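Local coordinates for protein jasmonate-induced oxygenase 2 (PDB 6LSV) that hydroxylates the plant defence hormone jasmonic acid to 12-hydroxyjasmonate, using iron, 2-oxoglutarate and molecular oxygen, at residues A[122-127]-A[131-136]; A[6-11]-A[23-28]; A[90-95]-A[162-167]; A[185-190]-A[276-281]. All blocks are in the same frame, centred on the assembly; numbering follows the deposited sequence.

Contact 1 (A[122-127]-A[131-136]); sequences GSRLGV and ASLDWS
Leu133 lays its CD2 methyl over one face of the Arg124 guanidinium, toward the rim, with CD2 4.0 Å from NH1 of Arg124. The same methyl also lies 4.1 Å from Arg124 CB; the bend of the arginine chain at chi3 (-88°) turns its flat end back to the same leucine. The small Ala131 approaches the guanidinium obliquely. An arginine can be buried here because its N-H groups are answered: NE donates to Gly126 O (3.0 Å, 152° at the hydrogen), arriving from above the carbonyl plane, while NH1 pairs with Glu5 and NH2 with Glu128 O. Gly126 itself has backbone angles at which a side chain would strike the preceding carbonyl. Farther along, water joins the two arms of the loop. One molecule donates to Ser123 O (3.2 Å) and to Ser136 OG (3.0 Å); a second accepts from Asp134 N and makes a weak bond to Ser123 O. Ser136 OG is also bonded to Gly223 O, and its side chain approaches Tyr212, which binds 2-oxoglutarate. Leu125 touches jasmonate. The loop joins antiparallel neighbours 120-122 and 137-144 at the edge of the main sheet of the double-stranded beta-helix and borders the substrate pocket.

Contact 2 (A[6-11]-A[23-28]); sequences PIVRVQ and DRYIKP
This is a small van der Waals contact, largely apolar, in which the phenol end of Tyr25 meets Val8 and Val10, joining the chain that leads into helix 10-15 to the 3-10 turn 23-25 that follows it. Tyr25 OH lies 3.5 Å from Val8 CG1, and the two side chains approach at a slant. The valine methyl gets there because CG1 stands trans to the backbone N (chi1 167°). On the other valine, CG2 of Val10 comes obliquely to the ring at 4.3 Å from Tyr25 CE1. Tyrosine suits the place through its length: the nearest CA pair, Val10 and Tyr25, is 9.7 Å apart, a gap that a long flat side chain can span while two compact, branched valines receive it. The turn carrying the ring is closed by a backbone bond from Ile26 N to Asp23 O (3.1 Å). Around this first shell, Leu13 touches both Val8 and Tyr25, and Val10 also packs on Trp135. The carboxylate of Asp137 accepts from the backbone N atoms of Val10 and Gln11, in the first turn of the helix, where it probably also meets the positive end of the helix dipole favourably. With Arg9 at the N-cap, the packing of Val8, just before it, on Leu13, four residues beyond it, has the form of a hydrophobic staple, and Tyr25 closes over that helix start.

Contact 3 (A[90-95]-A[162-167]); sequences MDAARE and REVIDE
With chi1 of Val164 at -178°, its CG1 branch stands trans to the backbone N and beside the carbonyl carbon, and this places the methyl against the backbone joining Ala92 to Ala93. The contact is helix-to-helix packing, 87-102 against 161-186, of knobs-into-holes form: the valine knob enters a hole lined by Leu89, Ala92, Ala93 and Asn96 on the facing helix. CG1 does the touching, 3.7 Å from Ala93 N and 3.9 Å from Ala92 C. The two alanine methyls flank it, with Ala93 CB 4.1 Å and Ala92 CB 4.2 Å from Val164 CG1. Alanine suits both positions because a single methyl lets the helices come close, the CA atoms of Ala93 and Val164 being 6.0 Å apart; valine supplies a short, branched knob with few rotational choices to lose. Helix 87-102 is itself sandwiched, since Ala93 packs on Leu297 of strand 294-302 and Met90 on Leu237 of strand 233-237, so that it lies between the main sheet of the double-stranded beta-helix and helix 161-186. The same helix carries an internal salt bridge on a flank turned from the valine. The carboxylate of Asp91 lies at the edge of the Arg94 guanidinium, and its OD2 bonds to His261. Asp91 OD1 lies nearly in the guanidinium plane of Arg94 and takes the hydrogen bond from NH1 on its anti lone pair at 2.9 Å.

Contact 4 (A[185-190]-A[276-281]); sequences TNLGLK and NSTYKS
Leu187 straddles the phenol end of Tyr279, its branch point above the bond from CZ to the hydroxyl, with one methyl to each flank. CD1 lies 3.6 Å from CE2 of Tyr279, and CD2 of Leu187 the same 3.6 Å from CE1 on the other flank. The CD2 methyl makes a CH-pi contact, 3.9 Å from the centroid of the Tyr279 ring and 30° off its normal. The two side chains reach each other from opposite directions, and leucine's forked end spreads over the hydroxyl end of the ring, CD2 over the face and CD1 by the CE2 side. At the ring's edge, near its plane, stands Asn186 CB, beside the hydroxyl. That hydroxyl is bonded to Leu183 O, in the last turn of helix 161-186, which ties the ring to the end of the helix. The helix stops here in a Schellman motif: Gly188 is its C-prime residue, with a positive phi (70°) that glycine adopts without the strain a side chain brings, and Gly188 N bonds to Thr185 O at 2.7 Å. The facing segment likewise follows a Schellman motif, with Asn276 as C-prime residue ending helix 269-274. Phe194 of helix 193-197 touches both Leu187 and Tyr279. Thr278 adds its methyl to the leucine, CG2 lying 3.7 Å from Leu187 CD2, while its hydroxyl turns to Ser275 O.

In the fold
From the N terminus, contact 2 closes the first loop, folding the turn at 23-28 back on the start of helix 10-15. Contact 3 then opens on helix 87-102 and closes on helix 161-186, and the loop between includes edge strand 120-122 and its neighbour 137-144 with contact 1, which closes a tight excursion between them. Contact 4 follows in series, tying the far end of helix 161-186 to the loop after helix 269-274. That long helix thus serves contacts 3 and 4, whose centres are about 32 Å apart. Contacts 1 and 2 touch directly, through the Asp134–Lys27 salt bridge among others, and lie across the chain's centre from contact 4.

Contact 1 (A[122-127]-A[131-136])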
loop_
_atom_site.group_PDB
_atom_site.type_symbol
_atom_site.label_atom_id
_atom_site.label_comp_id
_atom_site.label_asym_id
_atom_site.label_seq_id
_atom_site.Cartn_x
_atom_site.Cartn_y
_atom_site.Cartn_z
ATOM N N GLY A 122 -9.987 -8.251 -7.454
ATOM C CA GLY A 122 -9.726 -7.300 -8.510
ATOM C C GLY A 122 -8.485 -7.652 -9.309
ATOM O O GLY A 122 -7.619 -8.404 -8.864
ATOM N N SER A 123 -8.417 -7.084 -10.517
ATOM C CA SER A 123 -7.249 -7.239 -11.379
ATOM C C SER A 123 -6.749 -5.938 -11.988
ATOM O O SER A 123 -5.699 -5.956 -12.638
ATOM C CB SER A 123 -7.542 -8.230 -12.514
ATOM O OG SER A 123 -7.298 -9.560 -12.086
ATOM N N ARG A 124 -7.440 -4.817 -11.806
ATOM C CA ARG A 124 -6.964 -3.546 -12.327
ATOM C C ARG A 124 -7.387 -2.430 -11.383
ATOM O O ARG A 124 -8.256 -2.605 -10.522
ATOM C CB ARG A 124 -7.488 -3.283 -13.747
ATOM C CG ARG A 124 -8.950 -2.866 -13.806
ATOM C CD ARG A 124 -9.411 -2.647 -15.236
ATOM N NE ARG A 124 -9.155 -1.282 -15.685
ATOM C CZ ARG A 124 -9.015 -0.924 -16.958
ATOM N NH1 ARG A 124 -9.107 -1.829 -17.923
ATOM N NH2 ARG A 124 -8.781 0.343 -17.266
ATOM N N LEU A 125 -6.753 -1.274 -11.556
ATOM C CA LEU A 125 -7.041 -0.084 -10.768
ATOM C C LEU A 125 -7.148 1.086 -11.733
ATOM O O LEU A 125 -6.193 1.385 -12.458
ATOM C CB LEU A 125 -5.949 0.150 -9.719
ATOM C CG LEU A 125 -6.010 1.344 -8.767
ATOM C CD1 LEU A 125 -7.343 1.401 -8.041
ATOM C CD2 LEU A 125 -4.864 1.254 -7.768
ATOM N N GLY A 126 -8.310 1.725 -11.764
ATOM C CA GLY A 126 -8.606 2.733 -12.759
ATOM C C GLY A 126 -9.578 2.223 -13.810
ATOM O O GLY A 126 -9.841 1.025 -13.943
ATOM N N VAL A 127 -10.119 3.166 -14.579
ATOM C CA VAL A 127 -11.235 2.849 -15.463
ATOM C C VAL A 127 -11.004 3.371 -16.877
ATOM O O VAL A 127 -11.963 3.545 -17.637
ATOM C CB VAL A 127 -12.554 3.398 -14.883
ATOM C CG1 VAL A 127 -12.892 2.691 -13.584
ATOM C CG2 VAL A 127 -12.459 4.901 -14.662
ATOM N N ALA A 131 -6.004 1.561 -21.118
ATOM C CA ALA A 131 -4.844 1.733 -20.252
ATOM C C ALA A 131 -3.995 0.470 -20.175
ATOM O O ALA A 131 -4.510 -0.652 -20.196
ATOM C CB ALA A 131 -5.299 2.135 -18.849
ATOM N N SER A 132 -2.680 0.663 -20.086
ATOM C CA SER A 132 -1.785 -0.446 -19.795
ATOM C C SER A 132 -2.147 -1.068 -18.452
ATOM O O SER A 132 -2.618 -0.391 -17.534
ATOM C CB SER A 132 -0.332 0.024 -19.782
ATOM O OG SER A 132 0.550 -1.036 -20.116
ATOM N N LEU A 133 -1.927 -2.372 -18.341
ATOM C CA LEU A 133 -2.296 -3.114 -17.147
ATOM C C LEU A 133 -1.057 -3.657 -16.448
ATOM O O LEU A 133 0.018 -3.788 -17.043
ATOM C CB LEU A 133 -3.251 -4.260 -17.487
ATOM C CG LEU A 133 -4.565 -3.807 -18.114
ATOM C CD1 LEU A 133 -5.410 -5.007 -18.494
ATOM C CD2 LEU A 133 -5.315 -2.896 -17.157
ATOM N N ASP A 134 -1.228 -3.978 -15.170
ATOM C CA ASP A 134 -0.159 -4.522 -14.351
ATOM C C ASP A 134 -0.311 -6.032 -14.207
ATOM O O ASP A 134 -1.418 -6.577 -14.284
ATOM C CB ASP A 134 -0.142 -3.858 -12.975
ATOM C CG ASP A 134 0.290 -2.404 -13.037
ATOM O OD1 ASP A 134 0.898 -2.005 -14.054
ATOM O OD2 ASP A 134 0.016 -1.660 -12.072
ATOM N N TRP A 135 0.818 -6.706 -13.998
ATOM C CA TRP A 135 0.843 -8.165 -13.913
ATOM C C TRP A 135 0.566 -8.607 -12.476
ATOM O O TRP A 135 1.421 -9.152 -11.778
ATOM C CB TRP A 135 2.177 -8.707 -14.411
ATOM C CG TRP A 135 2.117 -10.164 -14.772
ATOM C CD1 TRP A 135 2.540 -11.218 -14.013
ATOM C CD2 TRP A 135 1.595 -10.726 -15.981
ATOM N NE1 TRP A 135 2.316 -12.400 -14.677
ATOM C CE2 TRP A 135 1.735 -12.125 -15.887
ATOM C CE3 TRP A 135 1.019 -10.181 -17.133
ATOM C CZ2 TRP A 135 1.324 -12.986 -16.903
ATOM C CZ3 TRP A 135 0.612 -11.038 -18.140
ATOM C CH2 TRP A 135 0.767 -12.423 -18.020
ATOM N N SER A 136 -0.669 -8.367 -12.043
ATOM C CA SER A 136 -1.049 -8.768 -10.697
ATOM C C SER A 136 -2.562 -8.834 -10.583
ATOM O O SER A 136 -3.287 -8.093 -11.254
ATOM C CB SER A 136 -0.503 -7.805 -9.637
ATOM O OG SER A 136 -0.657 -6.457 -10.040
HETATM O O HOH W 1 -3.194 -5.138 -10.796
HETATM O O HOH W 2 -3.757 -3.356 -13.817
#

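Contact 2 (A[6-11]-A[23-28])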
loop_
_atom_site.group_PDB
_atom_site.type_symbol
_atom_site.label_atom_id
_atom_site.label_comp_id
_atom_site.label_asym_id
_atom_site.label_seq_id
_atom_site.Cartn_x
_atom_site.Cartn_y
_atom_site.Cartn_z
ATOM N N PRO A 6 -14.179 -6.068 -20.106
ATOM C CA PRO A 6 -14.166 -7.209 -19.180
ATOM C C PRO A 6 -12.786 -7.418 -18.576
ATOM O O PRO A 6 -11.758 -7.109 -19.184
ATOM C CB PRO A 6 -14.578 -8.397 -20.061
ATOM C CG PRO A 6 -14.341 -7.958 -21.457
ATOM C CD PRO A 6 -14.528 -6.472 -21.478
ATOM N N ILE A 7 -12.776 -7.952 -17.358
ATOM C CA ILE A 7 -11.548 -8.110 -16.587
ATOM C C ILE A 7 -10.884 -9.428 -16.962
ATOM O O ILE A 7 -11.532 -10.481 -16.984
ATOM C CB ILE A 7 -11.832 -8.057 -15.077
ATOM C CG1 ILE A 7 -11.716 -6.629 -14.540
ATOM C CG2 ILE A 7 -10.836 -8.902 -14.330
ATOM C CD1 ILE A 7 -12.518 -5.618 -15.290
ATOM N N VAL A 8 -9.590 -9.373 -17.253
ATOM C CA VAL A 8 -8.773 -10.564 -17.440
ATOM C C VAL A 8 -7.998 -10.799 -16.151
ATOM O O VAL A 8 -7.271 -9.912 -15.686
ATOM C CB VAL A 8 -7.821 -10.411 -18.633
ATOM C CG1 VAL A 8 -6.773 -11.502 -18.608
ATOM C CG2 VAL A 8 -8.598 -10.444 -19.929
ATOM N N ARG A 9 -8.155 -11.981 -15.564
ATOM C CA ARG A 9 -7.421 -12.320 -14.350
ATOM C C ARG A 9 -6.006 -12.740 -14.721
ATOM O O ARG A 9 -5.816 -13.720 -15.448
ATOM C CB ARG A 9 -8.133 -13.427 -13.580
ATOM C CG ARG A 9 -9.585 -13.117 -13.274
ATOM C CD ARG A 9 -9.729 -11.832 -12.477
ATOM N NE ARG A 9 -11.129 -11.542 -12.186
ATOM C CZ ARG A 9 -11.552 -10.481 -11.505
ATOM N NH1 ARG A 9 -10.681 -9.597 -11.041
ATOM N NH2 ARG A 9 -12.848 -10.301 -11.294
ATOM N N VAL A 10 -5.013 -11.996 -14.225
ATOM C CA VAL A 10 -3.621 -12.254 -14.587
ATOM C C VAL A 10 -3.235 -13.694 -14.280
ATOM O O VAL A 10 -2.395 -14.284 -14.974
ATOM C CB VAL A 10 -2.697 -11.246 -13.874
ATOM C CG1 VAL A 10 -1.283 -11.352 -14.401
ATOM C CG2 VAL A 10 -3.221 -9.834 -14.061
ATOM N N GLN A 11 -3.853 -14.293 -13.260
ATOM C CA GLN A 11 -3.606 -15.702 -12.977
ATOM C C GLN A 11 -4.002 -16.582 -14.156
ATOM O O GLN A 11 -3.343 -17.592 -14.432
ATOM C CB GLN A 11 -4.360 -16.125 -11.717
ATOM C CG GLN A 11 -4.003 -17.517 -11.242
ATOM C CD GLN A 11 -4.970 -18.048 -10.207
ATOM O OE1 GLN A 11 -5.908 -17.357 -9.800
ATOM N NE2 GLN A 11 -4.749 -19.283 -9.773
ATOM N N ASP A 23 0.068 -7.180 -25.321
ATOM C CA ASP A 23 0.507 -5.788 -25.369
ATOM C C ASP A 23 -0.100 -4.949 -24.251
ATOM O O ASP A 23 0.512 -3.955 -23.841
ATOM C CB ASP A 23 0.181 -5.173 -26.738
ATOM C CG ASP A 23 0.790 -3.778 -26.923
ATOM O OD1 ASP A 23 0.248 -2.793 -26.375
ATOM O OD2 ASP A 23 1.830 -3.672 -27.610
ATOM N N ARG A 24 -1.274 -5.331 -23.735
ATOM C CA ARG A 24 -1.860 -4.603 -22.615
ATOM C C ARG A 24 -0.946 -4.589 -21.396
ATOM O O ARG A 24 -1.073 -3.697 -20.549
ATOM C CB ARG A 24 -3.214 -5.206 -22.226
ATOM C CG ARG A 24 -4.281 -5.184 -23.321
ATOM C CD ARG A 24 -4.697 -3.771 -23.698
ATOM N NE ARG A 24 -5.094 -2.977 -22.538
ATOM C CZ ARG A 24 -6.307 -2.990 -21.997
ATOM N NH1 ARG A 24 -7.259 -3.758 -22.511
ATOM N NH2 ARG A 24 -6.572 -2.231 -20.942
ATOM N N TYR A 25 -0.028 -5.551 -21.290
ATOM C CA TYR A 25 0.855 -5.681 -20.139
ATOM C C TYR A 25 2.297 -5.309 -20.461
ATOM O O TYR A 25 3.185 -5.538 -19.633
ATOM C CB TYR A 25 0.783 -7.105 -19.581
ATOM C CG TYR A 25 -0.632 -7.559 -19.299
ATOM C CD1 TYR A 25 -1.218 -7.335 -18.059
ATOM C CD2 TYR A 25 -1.390 -8.196 -20.279
ATOM C CE1 TYR A 25 -2.513 -7.736 -17.798
ATOM C CE2 TYR A 25 -2.692 -8.601 -20.026
ATOM C CZ TYR A 25 -3.247 -8.368 -18.785
ATOM O OH TYR A 25 -4.535 -8.767 -18.524
ATOM N N ILE A 26 2.551 -4.738 -21.635
ATOM C CA ILE A 26 3.883 -4.268 -21.999
ATOM C C ILE A 26 3.979 -2.787 -21.664
ATOM O O ILE A 26 3.192 -1.975 -22.164
ATOM C CB ILE A 26 4.183 -4.517 -23.484
ATOM C CG1 ILE A 26 3.947 -5.984 -23.845
ATOM C CG2 ILE A 26 5.608 -4.100 -23.816
ATOM C CD1 ILE A 26 4.094 -6.277 -25.319
ATOM N N LYS A 27 4.933 -2.435 -20.826
ATOM C CA LYS A 27 5.118 -1.040 -20.472
ATOM C C LYS A 27 6.012 -0.351 -21.490
ATOM O O LYS A 27 6.778 -1.008 -22.204
ATOM C CB LYS A 27 5.725 -0.933 -19.076
ATOM C CG LYS A 27 4.973 -1.726 -18.019
ATOM C CD LYS A 27 3.502 -1.334 -17.961
ATOM C CE LYS A 27 2.869 -1.776 -16.644
ATOM N NZ LYS A 27 1.419 -1.442 -16.568
ATOM N N PRO A 28 5.914 0.974 -21.608
ATOM C CA PRO A 28 6.826 1.701 -22.497
ATOM C C PRO A 28 8.276 1.403 -22.148
ATOM O O PRO A 28 8.614 1.126 -20.995
ATOM C CB PRO A 28 6.479 3.169 -22.235
ATOM C CG PRO A 28 5.060 3.143 -21.812
ATOM C CD PRO A 28 4.870 1.853 -21.050
#

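Contact 3 (A[90-95]-A[162-167])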
loop_
_atom_site.group_PDB
_atom_site.type_symbol
_atom_site.label_atom_id
_atom_site.label_comp_id
_atom_site.label_asym_id
_atom_site.label_seq_id
_atom_site.Cartn_x
_atom_site.Cartn_y
_atom_site.Cartn_z
ATOM N N MET A 90 2.080 -13.264 11.202
ATOM C CA MET A 90 2.528 -12.659 9.951
ATOM C C MET A 90 2.585 -13.686 8.831
ATOM O O MET A 90 2.173 -13.407 7.700
ATOM C CB MET A 90 3.899 -12.012 10.141
ATOM C CG MET A 90 3.946 -10.936 11.207
ATOM S SD MET A 90 5.617 -10.306 11.427
ATOM C CE MET A 90 5.815 -9.323 9.945
ATOM N N ASP A 91 3.092 -14.881 9.129
ATOM C CA ASP A 91 3.211 -15.911 8.105
ATOM C C ASP A 91 1.866 -16.568 7.809
ATOM O O ASP A 91 1.580 -16.905 6.654
ATOM C CB ASP A 91 4.242 -16.952 8.534
ATOM C CG ASP A 91 5.609 -16.342 8.790
ATOM O OD1 ASP A 91 6.131 -15.649 7.890
ATOM O OD2 ASP A 91 6.162 -16.552 9.887
ATOM N N ALA A 92 1.030 -16.757 8.833
ATOM C CA ALA A 92 -0.300 -17.309 8.599
ATOM C C ALA A 92 -1.110 -16.401 7.686
ATOM O O ALA A 92 -1.846 -16.881 6.814
ATOM C CB ALA A 92 -1.026 -17.528 9.926
ATOM N N ALA A 93 -0.978 -15.085 7.866
ATOM C CA ALA A 93 -1.646 -14.140 6.976
ATOM C C ALA A 93 -1.193 -14.325 5.534
ATOM O O ALA A 93 -2.013 -14.321 4.609
ATOM C CB ALA A 93 -1.380 -12.708 7.444
ATOM N N ARG A 94 0.110 -14.498 5.324
ATOM C CA ARG A 94 0.612 -14.671 3.967
ATOM C C ARG A 94 0.143 -15.992 3.369
ATOM O O ARG A 94 -0.353 -16.030 2.237
ATOM C CB ARG A 94 2.136 -14.585 3.960
ATOM C CG ARG A 94 2.756 -14.855 2.607
ATOM C CD ARG A 94 4.259 -15.028 2.720
ATOM N NE ARG A 94 4.916 -13.821 3.212
ATOM C CZ ARG A 94 5.315 -13.641 4.467
ATOM N NH1 ARG A 94 5.126 -14.596 5.371
ATOM N NH2 ARG A 94 5.904 -12.503 4.816
ATOM N N GLU A 95 0.282 -17.089 4.121
ATOM C CA GLU A 95 -0.017 -18.404 3.561
ATOM C C GLU A 95 -1.515 -18.632 3.403
ATOM O O GLU A 95 -1.932 -19.362 2.497
ATOM C CB GLU A 95 0.609 -19.500 4.420
ATOM C CG GLU A 95 2.131 -19.458 4.445
ATOM C CD GLU A 95 2.739 -19.312 3.057
ATOM O OE1 GLU A 95 2.390 -20.109 2.161
ATOM O OE2 GLU A 95 3.562 -18.391 2.861
ATOM N N ARG A 162 -10.652 -15.769 7.447
ATOM C CA ARG A 162 -11.369 -14.637 8.023
ATOM C C ARG A 162 -10.963 -14.384 9.467
ATOM O O ARG A 162 -10.974 -13.234 9.919
ATOM C CB ARG A 162 -12.875 -14.861 7.926
ATOM C CG ARG A 162 -13.365 -14.958 6.502
ATOM C CD ARG A 162 -14.864 -14.883 6.442
ATOM N NE ARG A 162 -15.345 -14.945 5.068
ATOM C CZ ARG A 162 -16.629 -14.937 4.732
ATOM N NH1 ARG A 162 -17.561 -14.866 5.672
ATOM N NH2 ARG A 162 -16.980 -14.994 3.455
ATOM N N GLU A 163 -10.602 -15.435 10.204
ATOM C CA GLU A 163 -10.113 -15.235 11.561
ATOM C C GLU A 163 -8.694 -14.682 11.562
ATOM O O GLU A 163 -8.333 -13.906 12.455
ATOM C CB GLU A 163 -10.187 -16.546 12.339
ATOM C CG GLU A 163 -11.610 -17.034 12.554
ATOM C CD GLU A 163 -11.673 -18.390 13.231
ATOM O OE1 GLU A 163 -11.070 -19.350 12.704
ATOM O OE2 GLU A 163 -12.329 -18.495 14.291
ATOM N N VAL A 164 -7.887 -15.055 10.566
ATOM C CA VAL A 164 -6.533 -14.521 10.467
ATOM C C VAL A 164 -6.559 -13.072 9.994
ATOM O O VAL A 164 -5.742 -12.253 10.427
ATOM C CB VAL A 164 -5.675 -15.405 9.546
ATOM C CG1 VAL A 164 -4.251 -14.884 9.488
ATOM C CG2 VAL A 164 -5.688 -16.844 10.038
ATOM N N ILE A 165 -7.491 -12.731 9.097
ATOM C CA ILE A 165 -7.617 -11.344 8.650
ATOM C C ILE A 165 -8.014 -10.448 9.816
ATOM O O ILE A 165 -7.418 -9.389 10.042
ATOM C CB ILE A 165 -8.629 -11.234 7.494
ATOM C CG1 ILE A 165 -8.089 -11.881 6.219
ATOM C CG2 ILE A 165 -8.963 -9.778 7.219
ATOM C CD1 ILE A 165 -9.182 -12.196 5.206
ATOM N N ASP A 166 -9.029 -10.866 10.580
ATOM C CA ASP A 166 -9.545 -10.033 11.662
ATOM C C ASP A 166 -8.486 -9.776 12.727
ATOM O O ASP A 166 -8.359 -8.653 13.231
ATOM C CB ASP A 166 -10.779 -10.687 12.285
ATOM C CG ASP A 166 -11.767 -9.671 12.820
ATOM O OD1 ASP A 166 -11.995 -8.655 12.134
ATOM O OD2 ASP A 166 -12.306 -9.884 13.926
ATOM N N GLU A 167 -7.714 -10.802 13.085
ATOM C CA GLU A 167 -6.683 -10.606 14.097
ATOM C C GLU A 167 -5.500 -9.827 13.535
ATOM O O GLU A 167 -4.979 -8.925 14.201
ATOM C CB GLU A 167 -6.232 -11.953 14.661
ATOM C CG GLU A 167 -5.493 -11.830 15.986
ATOM C CD GLU A 167 -4.573 -13.005 16.264
ATOM O OE1 GLU A 167 -4.717 -14.048 15.595
ATOM O OE2 GLU A 167 -3.700 -12.877 17.149
#

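Contact 4 (A[185-190]-A[276-281])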
loop_
_atom_site.group_PDB
_atom_site.type_symbol
_atom_site.label_atom_id
_atom_site.label_comp_id
_atom_site.label_asym_id
_atom_site.label_seq_id
_atom_site.Cartn_x
_atom_site.Cartn_y
_atom_site.Cartn_z
ATOM N N THR A 185 5.868 12.893 17.234
ATOM C CA THR A 185 6.932 13.403 18.090
ATOM C C THR A 185 8.123 13.871 17.265
ATOM O O THR A 185 8.699 14.931 17.538
ATOM C CB THR A 185 7.343 12.312 19.072
ATOM O OG1 THR A 185 6.310 12.141 20.048
ATOM C CG2 THR A 185 8.642 12.668 19.762
ATOM N N ASN A 186 8.492 13.109 16.234
ATOM C CA ASN A 186 9.638 13.480 15.415
ATOM C C ASN A 186 9.447 14.824 14.722
ATOM O O ASN A 186 10.432 15.429 14.293
ATOM C CB ASN A 186 9.922 12.384 14.387
ATOM C CG ASN A 186 10.900 11.346 14.901
ATOM O OD1 ASN A 186 11.963 11.686 15.417
ATOM N ND2 ASN A 186 10.541 10.075 14.771
ATOM N N LEU A 187 8.213 15.306 14.604
ATOM C CA LEU A 187 7.954 16.640 14.085
ATOM C C LEU A 187 7.854 17.683 15.189
ATOM O O LEU A 187 7.428 18.812 14.923
ATOM C CB LEU A 187 6.671 16.649 13.246
ATOM C CG LEU A 187 6.711 15.906 11.906
ATOM C CD1 LEU A 187 5.366 15.966 11.192
ATOM C CD2 LEU A 187 7.821 16.446 11.016
ATOM N N GLY A 188 8.235 17.333 16.416
ATOM C CA GLY A 188 8.137 18.265 17.522
ATOM C C GLY A 188 6.722 18.572 17.958
ATOM O O GLY A 188 6.481 19.627 18.554
ATOM N N LEU A 189 5.777 17.684 17.671
ATOM C CA LEU A 189 4.380 17.873 18.029
ATOM C C LEU A 189 4.019 17.026 19.243
ATOM O O LEU A 189 4.748 16.107 19.627
ATOM C CB LEU A 189 3.461 17.503 16.862
ATOM C CG LEU A 189 3.781 18.056 15.473
ATOM C CD1 LEU A 189 3.082 17.230 14.405
ATOM C CD2 LEU A 189 3.373 19.511 15.367
ATOM N N LYS A 190 2.876 17.354 19.848
ATOM C CA LYS A 190 2.270 16.471 20.835
ATOM C C LYS A 190 2.213 15.059 20.276
ATOM O O LYS A 190 1.829 14.855 19.122
ATOM C CB LYS A 190 0.862 16.952 21.190
ATOM C CG LYS A 190 0.815 18.254 21.961
ATOM C CD LYS A 190 -0.602 18.801 22.027
ATOM C CE LYS A 190 -1.537 17.830 22.722
ATOM N NZ LYS A 190 -2.731 17.539 21.885
ATOM N N ASN A 276 3.153 19.099 5.914
ATOM C CA ASN A 276 3.503 20.180 4.986
ATOM C C ASN A 276 4.753 19.829 4.183
ATOM O O ASN A 276 5.648 20.658 3.993
ATOM C CB ASN A 276 3.683 21.513 5.720
ATOM C CG ASN A 276 3.484 22.718 4.803
ATOM O OD1 ASN A 276 2.793 22.636 3.788
ATOM N ND2 ASN A 276 4.096 23.841 5.161
ATOM N N SER A 277 4.816 18.575 3.729
ATOM C CA SER A 277 5.898 17.995 2.934
ATOM C C SER A 277 7.193 17.796 3.714
ATOM O O SER A 277 8.234 17.533 3.100
ATOM C CB SER A 277 6.197 18.818 1.675
ATOM O OG SER A 277 5.478 18.325 0.557
ATOM N N THR A 278 7.174 17.903 5.044
ATOM C CA THR A 278 8.362 17.534 5.810
ATOM C C THR A 278 8.616 16.035 5.718
ATOM O O THR A 278 9.758 15.595 5.534
ATOM C CB THR A 278 8.224 17.966 7.270
ATOM O OG1 THR A 278 7.888 19.358 7.329
ATOM C CG2 THR A 278 9.531 17.729 8.012
ATOM N N TYR A 279 7.562 15.235 5.852
ATOM C CA TYR A 279 7.616 13.823 5.510
ATOM C C TYR A 279 7.223 13.657 4.049
ATOM O O TYR A 279 6.305 14.323 3.562
ATOM C CB TYR A 279 6.677 13.005 6.398
ATOM C CG TYR A 279 7.049 12.985 7.863
ATOM C CD1 TYR A 279 8.348 13.234 8.277
ATOM C CD2 TYR A 279 6.093 12.713 8.832
ATOM C CE1 TYR A 279 8.686 13.212 9.617
ATOM C CE2 TYR A 279 6.422 12.687 10.172
ATOM C CZ TYR A 279 7.718 12.938 10.558
ATOM O OH TYR A 279 8.047 12.918 11.893
ATOM N N LYS A 280 7.929 12.778 3.349
ATOM C CA LYS A 280 7.645 12.493 1.951
ATOM C C LYS A 280 7.037 11.106 1.827
ATOM O O LYS A 280 7.455 10.174 2.518
ATOM C CB LYS A 280 8.914 12.586 1.101
ATOM C CG LYS A 280 9.529 13.974 1.081
ATOM C CD LYS A 280 8.562 14.997 0.499
ATOM C CE LYS A 280 9.227 16.354 0.361
ATOM N NZ LYS A 280 10.685 16.223 0.089
ATOM N N SER A 281 6.043 10.970 0.957
ATOM C CA SER A 281 5.483 9.656 0.678
ATOM C C SER A 281 6.389 8.919 -0.301
ATOM O O SER A 281 6.792 9.475 -1.326
ATOM C CB SER A 281 4.062 9.774 0.124
ATOM O OG SER A 281 4.033 10.475 -1.108
#